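Local atomic coordinates of stage II sporulation protein E (SpoIIE) (Moorella thermoacetica, PDB entry 3ZT9), a protein that probably removes phosphate from partner proteins of a bacterial stressosome, as a manganese-binding phosphatase of the PP2C clan. Residues V31-V36 against S60-L65; H105-S110 against I114-A119. One frame throughout, in Å; residues are numbered along the deposited sequence.

In the fold
The two contacts show how one fold uses different chemistry at different places. Contact 1 sets a strand of one five-stranded sheet against the loop joining helices 43-60 and 65-76, and it rests on side chains alone: a thioether over an aromatic face. Contact 2 lies in the other sheet, at the hairpin that forms one of its margins, and adds backbone hydrogen bonds, a lysine-threonine bond and a bridging water to its apolar packing. Each is partly buried: in contact 1 the strand's Phe33 is buried and the loop's Asn62 exposed, whereas contact 2 mixes buried Ile108 and Pro117 with exposed Ile114 and Thr116. They share no strand or helix, and their centres are about 17 Å apart.

Contact 1 (V31-V36 against S60-L65); sequences VIFLAV and SMNTGL
Phe33 and Met61 show how a flexible thioether can fit itself to a rigid aromatic face. Phe33 stands on strand 31-39 with CG anti to its own carbonyl carbon (chi1 -64°), and its ring reaches out to the loop between helices 43-60 and 65-76. From there Met61 comes in over one face, its chain extended past CG, and the two side chains run by each other in opposite directions. Met61 CG sits 3.9 Å from the centroid of the Phe33 ring, almost on the ring normal, as a CH-pi contact. One atom further on, Met61 SD is 4.0 Å from the same centroid, leaning toward the root of the ring, and the terminal CE closes on Phe33 CB at 3.5 Å.

Asn62 meets the far end of the ring differently. Its OD1 lies at the edge, 3.8 Å from Phe33 CZ, with the amide plane turned 80° from the ring. That amide is fixed from outside: ND2 bonds to Glu29 and OD1 to Arg88, linking the loop to the sheet beside the phenylalanine. With an alanine here in place of Phe33, the methionine thioether would probably lose the surface it lies on and be left to turn, and a gap would open between strand and loop.

The loop owes its shape to a type II turn from Ser60 to Thr63, where Ser60 O accepts bonds from both Thr63 N and Thr63 OG1, the latter at 2.6 Å. Leu34 and Val36, on the other side of the strand, face the second sheet. Contact 1 is thus a Met-aromatic contact on the outer, helix-bearing face of a two-sheet sandwich, the layered build of the PP2C phosphatase fold.

Contact 2 (H105-S110 against I114-A119); sequences HVKILS and IITPLA
Leu109 and Ile114 face each other as a non-hydrogen-bonded pair of an antiparallel beta hairpin, strands 105-110 and 113-115, at the margin of its sheet. Their side chains lie side by side and point the same way. The second torsion of Ile114 (chi2 -56°) folds CD1 back over its neighbour, 3.3 Å from Leu109 CG, a tight fit for two carbons.

The next pair, Ile108 and Ile115, is hydrogen-bonded. Ile115 N reaches Ile108 O at 2.8 Å, and Ile108 N returns a bond to Ile115 O. Both side chains turn to the opposite face of the sheet, where each touches Trp96 of the other sheet. Pro117 continues this apolar layer beyond the end of the strand. Its ring crosses Val106 and Ile108 at about a right angle, setting CD 3.8 Å from Val106 CG1 and CG close to Ile108 CD1.

On the Leu109 face Lys107 bends at its third and fourth torsions (-66° and -76°), which curls the ammonium back over the hairpin so that NZ donates to Thr116 OG1 at 2.9 Å. The stem of this lysine meanwhile rests on Ile114 CG2. Where direct pairing gives out past Thr116, a water takes over, accepting from Val106 N at 2.9 Å and donating to Pro117 O.

Contact 1 (V31-V36 against S60-L65)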
loop_
_atom_site.group_PDB
_atom_site.type_symbol
_atom_site.label_atom_id
_atom_site.label_comp_id
_atom_site.label_asym_id
_atom_site.label_seq_id
_atom_site.Cartn_x
_atom_site.Cartn_y
_atom_site.Cartn_z
ATOM N N VAL A 31 -12.648 -10.269 -4.530
ATOM C CA VAL A 31 -11.421 -9.524 -4.863
ATOM C C VAL A 31 -11.176 -8.448 -3.834
ATOM O O VAL A 31 -12.027 -7.589 -3.604
ATOM C CB VAL A 31 -11.493 -8.785 -6.199
ATOM C CG1 VAL A 31 -10.142 -8.136 -6.544
ATOM C CG2 VAL A 31 -11.953 -9.739 -7.340
ATOM N N ILE A 32 -9.979 -8.438 -3.271
ATOM C CA ILE A 32 -9.624 -7.471 -2.244
ATOM C C ILE A 32 -8.566 -6.519 -2.801
ATOM O O ILE A 32 -7.599 -6.967 -3.432
ATOM C CB ILE A 32 -9.083 -8.190 -0.986
ATOM C CG1 ILE A 32 -10.132 -9.166 -0.452
ATOM C CG2 ILE A 32 -8.720 -7.175 0.077
ATOM C CD1 ILE A 32 -9.819 -9.741 0.892
ATOM N N PHE A 33 -8.764 -5.223 -2.605
ATOM C CA PHE A 33 -7.769 -4.245 -2.994
ATOM C C PHE A 33 -7.107 -3.672 -1.744
ATOM O O PHE A 33 -7.767 -3.364 -0.755
ATOM C CB PHE A 33 -8.409 -3.117 -3.779
ATOM C CG PHE A 33 -9.013 -3.566 -5.097
ATOM C CD1 PHE A 33 -10.236 -4.228 -5.120
ATOM C CD2 PHE A 33 -8.365 -3.315 -6.295
ATOM C CE1 PHE A 33 -10.810 -4.640 -6.338
ATOM C CE2 PHE A 33 -8.942 -3.700 -7.501
ATOM C CZ PHE A 33 -10.172 -4.354 -7.515
ATOM N N LEU A 34 -5.791 -3.542 -1.813
ATOM C CA LEU A 34 -5.014 -3.040 -0.683
ATOM C C LEU A 34 -4.129 -1.942 -1.213
ATOM O O LEU A 34 -3.363 -2.196 -2.127
ATOM C CB LEU A 34 -4.081 -4.152 -0.123
ATOM C CG LEU A 34 -4.737 -5.507 0.205
ATOM C CD1 LEU A 34 -3.636 -6.521 0.470
ATOM C CD2 LEU A 34 -5.616 -5.400 1.422
ATOM N N ALA A 35 -4.181 -0.752 -0.625
ATOM C CA ALA A 35 -3.416 0.344 -1.184
ATOM C C ALA A 35 -2.819 1.206 -0.097
ATOM O O ALA A 35 -3.450 1.438 0.951
ATOM C CB ALA A 35 -4.318 1.234 -2.113
ATOM N N VAL A 36 -1.614 1.729 -0.372
ATOM C CA VAL A 36 -1.035 2.734 0.520
ATOM C C VAL A 36 -0.564 3.898 -0.328
ATOM O O VAL A 36 0.083 3.700 -1.336
ATOM C CB VAL A 36 0.180 2.170 1.351
ATOM C CG1 VAL A 36 0.852 3.271 2.164
ATOM C CG2 VAL A 36 -0.283 1.013 2.300
ATOM N N SER A 60 -12.079 3.750 -9.060
ATOM C CA SER A 60 -11.612 3.135 -10.309
ATOM C C SER A 60 -11.427 1.625 -10.191
ATOM O O SER A 60 -10.921 0.984 -11.101
ATOM C CB SER A 60 -10.253 3.718 -10.687
ATOM O OG SER A 60 -10.344 5.107 -10.856
ATOM N N MET A 61 -11.824 1.044 -9.079
ATOM C CA MET A 61 -11.674 -0.394 -8.943
ATOM C C MET A 61 -12.290 -1.212 -10.041
ATOM O O MET A 61 -13.357 -0.921 -10.549
ATOM C CB MET A 61 -12.255 -0.841 -7.636
ATOM C CG MET A 61 -11.276 -0.503 -6.641
ATOM S SD MET A 61 -11.616 -0.809 -4.963
ATOM C CE MET A 61 -10.127 -0.106 -4.365
ATOM N N ASN A 62 -11.594 -2.284 -10.362
ATOM C CA ASN A 62 -12.038 -3.213 -11.390
ATOM C C ASN A 62 -12.133 -2.607 -12.774
ATOM O O ASN A 62 -12.823 -3.132 -13.647
ATOM C CB ASN A 62 -13.335 -3.882 -10.981
ATOM C CG ASN A 62 -13.081 -5.157 -10.224
ATOM O OD1 ASN A 62 -12.070 -5.834 -10.451
ATOM N ND2 ASN A 62 -13.963 -5.478 -9.297
ATOM N N THR A 63 -11.376 -1.537 -12.980
ATOM C CA THR A 63 -11.041 -1.092 -14.331
ATOM C C THR A 63 -9.615 -1.438 -14.770
ATOM O O THR A 63 -9.222 -1.115 -15.891
ATOM C CB THR A 63 -11.190 0.434 -14.499
ATOM O OG1 THR A 63 -10.312 1.119 -13.612
ATOM C CG2 THR A 63 -12.621 0.888 -14.249
ATOM N N GLY A 64 -8.840 -2.073 -13.898
ATOM C CA GLY A 64 -7.478 -2.464 -14.252
ATOM C C GLY A 64 -6.449 -1.466 -13.757
ATOM O O GLY A 64 -6.706 -0.273 -13.716
ATOM N N LEU A 65 -5.290 -1.961 -13.318
ATOM C CA LEU A 65 -4.310 -1.111 -12.654
ATOM C C LEU A 65 -3.805 0.034 -13.561
ATOM O O LEU A 65 -3.488 1.119 -13.075
ATOM C CB LEU A 65 -3.134 -1.974 -12.141
ATOM C CG LEU A 65 -3.368 -2.593 -10.765
ATOM C CD1 LEU A 65 -4.577 -3.545 -10.851
ATOM C CD2 LEU A 65 -2.088 -3.341 -10.277
#

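Contact 2 (H105-S110 against I114-A119)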
loop_
_atom_site.group_PDB
_atom_site.type_symbol
_atom_site.label_atom_id
_atom_site.label_comp_id
_atom_site.label_asym_id
_atom_site.label_seq_id
_atom_site.Cartn_x
_atom_site.Cartn_y
_atom_site.Cartn_z
ATOM N N HIS A 105 6.612 0.354 -0.336
ATOM C CA HIS A 105 7.191 -0.992 -0.348
ATOM C C HIS A 105 6.128 -2.055 -0.217
ATOM O O HIS A 105 5.245 -1.954 0.646
ATOM C CB HIS A 105 8.190 -1.062 0.798
ATOM C CG HIS A 105 9.271 -0.043 0.670
ATOM N ND1 HIS A 105 10.163 -0.044 -0.384
ATOM C CD2 HIS A 105 9.585 1.030 1.431
ATOM C CE1 HIS A 105 10.982 0.984 -0.260
ATOM N NE2 HIS A 105 10.653 1.654 0.832
ATOM N N VAL A 106 6.221 -3.081 -1.066
ATOM C CA VAL A 106 5.302 -4.222 -0.975
ATOM C C VAL A 106 6.097 -5.478 -0.827
ATOM O O VAL A 106 7.100 -5.636 -1.505
ATOM C CB VAL A 106 4.493 -4.332 -2.270
ATOM C CG1 VAL A 106 3.592 -5.607 -2.252
ATOM C CG2 VAL A 106 3.621 -3.058 -2.446
ATOM N N LYS A 107 5.668 -6.384 0.057
ATOM C CA LYS A 107 6.316 -7.713 0.100
ATOM C C LYS A 107 5.202 -8.734 0.200
ATOM O O LYS A 107 4.259 -8.551 0.968
ATOM C CB LYS A 107 7.249 -7.823 1.293
ATOM C CG LYS A 107 8.314 -8.967 1.142
ATOM C CD LYS A 107 9.413 -8.812 2.164
ATOM C CE LYS A 107 10.230 -7.557 1.929
ATOM N NZ LYS A 107 11.180 -7.685 0.797
ATOM N N ILE A 108 5.347 -9.811 -0.554
ATOM C CA ILE A 108 4.333 -10.839 -0.611
ATOM C C ILE A 108 4.999 -12.163 -0.237
ATOM O O ILE A 108 5.906 -12.630 -0.915
ATOM C CB ILE A 108 3.719 -10.896 -1.999
ATOM C CG1 ILE A 108 3.078 -9.536 -2.326
ATOM C CG2 ILE A 108 2.726 -12.074 -2.094
ATOM C CD1 ILE A 108 2.632 -9.353 -3.790
ATOM N N LEU A 109 4.580 -12.731 0.885
ATOM C CA LEU A 109 5.174 -13.974 1.375
ATOM C C LEU A 109 4.238 -15.061 0.899
ATOM O O LEU A 109 3.136 -15.176 1.414
ATOM C CB LEU A 109 5.240 -14.000 2.908
ATOM C CG LEU A 109 6.318 -13.163 3.594
ATOM C CD1 LEU A 109 6.290 -11.745 3.089
ATOM C CD2 LEU A 109 6.147 -13.210 5.150
ATOM N N SER A 110 4.646 -15.839 -0.081
ATOM C CA SER A 110 3.707 -16.783 -0.685
ATOM C C SER A 110 4.271 -18.162 -0.766
ATOM O O SER A 110 5.496 -18.374 -0.643
ATOM C CB SER A 110 3.294 -16.321 -2.093
ATOM O OG SER A 110 4.254 -16.730 -3.061
ATOM N N ILE A 114 9.054 -15.671 -1.465
ATOM C CA ILE A 114 8.916 -14.310 -0.973
ATOM C C ILE A 114 9.183 -13.407 -2.178
ATOM O O ILE A 114 10.236 -13.489 -2.796
ATOM C CB ILE A 114 9.908 -14.020 0.139
ATOM C CG1 ILE A 114 9.730 -15.042 1.270
ATOM C CG2 ILE A 114 9.688 -12.619 0.667
ATOM C CD1 ILE A 114 8.365 -15.087 1.791
ATOM N N ILE A 115 8.206 -12.565 -2.511
ATOM C CA ILE A 115 8.259 -11.789 -3.739
ATOM C C ILE A 115 8.132 -10.307 -3.440
ATOM O O ILE A 115 7.226 -9.887 -2.727
ATOM C CB ILE A 115 7.075 -12.202 -4.669
ATOM C CG1 ILE A 115 7.297 -13.644 -5.161
ATOM C CG2 ILE A 115 7.021 -11.239 -5.847
ATOM C CD1 ILE A 115 6.003 -14.358 -5.735
ATOM N N THR A 116 9.067 -9.518 -3.950
ATOM C CA THR A 116 8.987 -8.078 -3.795
ATOM C C THR A 116 8.729 -7.427 -5.167
ATOM O O THR A 116 9.593 -7.443 -6.045
ATOM C CB THR A 116 10.303 -7.539 -3.228
ATOM O OG1 THR A 116 10.542 -8.136 -1.946
ATOM C CG2 THR A 116 10.253 -6.011 -3.078
ATOM N N PRO A 117 7.519 -6.904 -5.367
ATOM C CA PRO A 117 7.217 -6.242 -6.642
ATOM C C PRO A 117 8.109 -5.057 -6.891
ATOM O O PRO A 117 8.442 -4.318 -5.962
ATOM C CB PRO A 117 5.763 -5.785 -6.474
ATOM C CG PRO A 117 5.183 -6.830 -5.504
ATOM C CD PRO A 117 6.319 -7.045 -4.508
ATOM N N LEU A 118 8.467 -4.876 -8.151
ATOM C CA LEU A 118 9.298 -3.775 -8.590
ATOM C C LEU A 118 8.474 -2.510 -8.770
ATOM O O LEU A 118 7.434 -2.541 -9.436
ATOM C CB LEU A 118 9.922 -4.146 -9.921
ATOM C CG LEU A 118 10.678 -3.000 -10.584
ATOM C CD1 LEU A 118 11.776 -2.507 -9.641
ATOM C CD2 LEU A 118 11.251 -3.495 -11.906
ATOM N N ALA A 119 8.944 -1.425 -8.169
ATOM C CA ALA A 119 8.320 -0.121 -8.273
ATOM C C ALA A 119 8.724 0.527 -9.574
ATOM O O ALA A 119 9.826 0.314 -10.067
ATOM C CB ALA A 119 8.762 0.812 -7.112
HETATM O O HOH W 1 8.061 -3.441 -3.259
#